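PDB 6INX: N-acetylglucosaminidase from Paenibacillus barengoltzii, which probably hydrolyses beta-glycosidic linkages of N-acetylglucosamine in glycans or chitin-derived oligosaccharides, as a family 18 glycoside hydrolase. Local coordinates for residues Ala234-Arg239 with Val321-Tyr326. Sequence-based numbering, arbitrary orientation.
Sequences AAFYSR and VMFWEY
Ala234 N donates to Met322 O at 2.8 Å, and Ala234 O accepts from Trp324 N at 3.2 Å. Ala234 thus grips the residues before and after Phe323, its parallel bridge partner. Its methyl packs on Val321 CG1. Ala235 pairs with Trp324. Phe236 N then gives a nearly straight bond to Trp324 O (2.9 Å, 176° at the hydrogen). The Phe236 ring forms an offset stack with the Phe323 ring, with planes 8° apart and Phe236 CE2 3.3 Å from Phe323 CD1. Phe323 CB also lies over the Phe236 face. With CG anti to the carbonyl carbon (chi1 -70°), the Phe236 ring is laid over one face of Phe323. A serine here would probably leave that face of the Phe323 ring without its stacking partner. Tyr237 brings CE1 to 3.6 Å from Trp324 CD1, at the indole edge. Trp324 O lies at the edge of the tyrosine ring. The tyrosine OH is hydrogen-bonded to Asp186 OD1, outside the two segments. Strands 230-235 and 320-324 are neighbours in the TIM barrel of family 18. The cis peptide between Trp324 and Glu325, at the end of the last barrel strand, is a recurrent family feature, and Trp324 probably lines the substrate cleft, as in relatives.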
loop_
_atom_site.group_PDB
_atom_site.type_symbol
_atom_site.label_atom_id
_atom_site.label_comp_id
_atom_site.label_asym_id
_atom_site.label_seq_id
_atom_site.Cartn_x
_atom_site.Cartn_y
_atom_site.Cartn_z
ATOM N N ALA A 234 6.743 -4.104 18.594
ATOM C CA ALA A 234 5.492 -4.022 19.333
ATOM C C ALA A 234 5.234 -2.572 19.701
ATOM O O ALA A 234 6.164 -1.803 19.967
ATOM C CB ALA A 234 5.541 -4.845 20.631
ATOM N N ALA A 235 3.964 -2.201 19.728
ATOM C CA ALA A 235 3.564 -0.826 19.963
ATOM C C ALA A 235 2.801 -0.750 21.273
ATOM O O ALA A 235 1.835 -1.490 21.473
ATOM C CB ALA A 235 2.681 -0.319 18.824
ATOM N N PHE A 236 3.221 0.160 22.150
ATOM C CA PHE A 236 2.509 0.437 23.394
ATOM C C PHE A 236 1.477 1.556 23.238
ATOM O O PHE A 236 1.149 2.245 24.215
ATOM C CB PHE A 236 3.503 0.777 24.513
ATOM C CG PHE A 236 4.340 -0.385 25.001
ATOM C CD1 PHE A 236 4.346 -1.619 24.370
ATOM C CD2 PHE A 236 5.159 -0.210 26.112
ATOM C CE1 PHE A 236 5.135 -2.665 24.854
ATOM C CE2 PHE A 236 5.942 -1.250 26.594
ATOM C CZ PHE A 236 5.938 -2.462 25.968
ATOM N N TYR A 237 0.939 1.743 22.032
ATOM C CA TYR A 237 0.012 2.834 21.743
ATOM C C TYR A 237 -0.820 2.416 20.538
ATOM O O TYR A 237 -0.507 1.435 19.853
ATOM C CB TYR A 237 0.766 4.143 21.432
ATOM C CG TYR A 237 1.531 3.991 20.144
ATOM C CD1 TYR A 237 2.771 3.377 20.132
ATOM C CD2 TYR A 237 0.973 4.378 18.922
ATOM C CE1 TYR A 237 3.463 3.165 18.954
ATOM C CE2 TYR A 237 1.660 4.181 17.741
ATOM C CZ TYR A 237 2.897 3.571 17.767
ATOM O OH TYR A 237 3.569 3.352 16.598
ATOM N N SER A 238 -1.852 3.204 20.254
ATOM C CA SER A 238 -2.817 2.877 19.216
ATOM C C SER A 238 -2.738 3.818 18.020
ATOM O O SER A 238 -2.200 4.922 18.087
ATOM C CB SER A 238 -4.240 2.905 19.784
ATOM O OG SER A 238 -4.643 4.217 20.151
ATOM N N ARG A 239 -3.323 3.358 16.913
ATOM C CA ARG A 239 -3.684 4.205 15.785
ATOM C C ARG A 239 -5.203 4.226 15.701
ATOM O O ARG A 239 -5.864 3.247 16.050
ATOM C CB ARG A 239 -3.101 3.648 14.475
ATOM C CG ARG A 239 -1.610 3.958 14.262
ATOM C CD ARG A 239 -1.412 5.384 13.789
ATOM N NE ARG A 239 -0.004 5.768 13.808
ATOM C CZ ARG A 239 0.458 6.913 13.325
ATOM N NH1 ARG A 239 -0.363 7.793 12.761
ATOM N NH2 ARG A 239 1.754 7.178 13.405
ATOM N N VAL A 321 12.398 -8.857 20.124
ATOM C CA VAL A 321 11.325 -7.873 19.993
ATOM C C VAL A 321 11.799 -6.547 20.566
ATOM O O VAL A 321 12.500 -6.514 21.584
ATOM C CB VAL A 321 10.044 -8.330 20.724
ATOM C CG1 VAL A 321 8.921 -7.285 20.562
ATOM C CG2 VAL A 321 9.597 -9.703 20.234
ATOM N N MET A 322 11.407 -5.452 19.915
ATOM C CA MET A 322 11.569 -4.116 20.464
ATOM C C MET A 322 10.207 -3.444 20.581
ATOM O O MET A 322 9.233 -3.853 19.937
ATOM C CB MET A 322 12.537 -3.265 19.626
ATOM C CG MET A 322 12.075 -3.017 18.211
ATOM S SD MET A 322 10.959 -1.607 18.125
ATOM C CE MET A 322 11.007 -1.312 16.352
ATOM N N PHE A 323 10.135 -2.399 21.402
ATOM C CA PHE A 323 8.875 -1.690 21.574
ATOM C C PHE A 323 9.055 -0.179 21.601
ATOM O O PHE A 323 10.081 0.346 22.047
ATOM C CB PHE A 323 8.102 -2.168 22.814
ATOM C CG PHE A 323 8.795 -1.903 24.123
ATOM C CD1 PHE A 323 8.661 -0.678 24.767
ATOM C CD2 PHE A 323 9.540 -2.899 24.739
ATOM C CE1 PHE A 323 9.288 -0.445 25.992
ATOM C CE2 PHE A 323 10.155 -2.676 25.961
ATOM C CZ PHE A 323 10.025 -1.451 26.587
ATOM N N TRP A 324 8.033 0.511 21.107
ATOM C CA TRP A 324 7.880 1.956 21.240
ATOM C C TRP A 324 6.592 2.181 22.015
ATOM O O TRP A 324 5.533 1.724 21.572
ATOM C CB TRP A 324 7.740 2.624 19.864
ATOM C CG TRP A 324 7.550 4.109 20.013
ATOM C CD1 TRP A 324 6.377 4.777 20.247
ATOM C CD2 TRP A 324 8.582 5.095 20.033
ATOM N NE1 TRP A 324 6.621 6.119 20.376
ATOM C CE2 TRP A 324 7.968 6.342 20.255
ATOM C CE3 TRP A 324 9.966 5.044 19.872
ATOM C CZ2 TRP A 324 8.691 7.528 20.320
ATOM C CZ3 TRP A 324 10.681 6.216 19.934
ATOM C CH2 TRP A 324 10.043 7.445 20.163
ATOM N N GLU A 325 6.651 2.870 23.162
ATOM C CA GLU A 325 7.832 3.392 23.854
ATOM C C GLU A 325 7.544 3.220 25.360
ATOM O O GLU A 325 6.381 3.126 25.761
ATOM C CB GLU A 325 8.017 4.875 23.504
ATOM C CG GLU A 325 9.215 5.574 24.168
ATOM C CD GLU A 325 8.847 6.216 25.499
ATOM O OE1 GLU A 325 7.642 6.423 25.744
ATOM O OE2 GLU A 325 9.753 6.511 26.313
ATOM N N TYR A 326 8.600 3.201 26.184
ATOM C CA TYR A 326 8.491 2.851 27.604
ATOM C C TYR A 326 7.375 3.606 28.331
ATOM O O TYR A 326 6.594 3.005 29.084
ATOM C CB TYR A 326 9.842 3.106 28.268
ATOM C CG TYR A 326 9.848 3.076 29.780
ATOM C CD1 TYR A 326 10.066 1.898 30.472
ATOM C CD2 TYR A 326 9.665 4.242 30.509
ATOM C CE1 TYR A 326 10.086 1.883 31.865
ATOM C CE2 TYR A 326 9.681 4.237 31.885
ATOM C CZ TYR A 326 9.891 3.057 32.556
ATOM O OH TYR A 326 9.907 3.070 33.933
#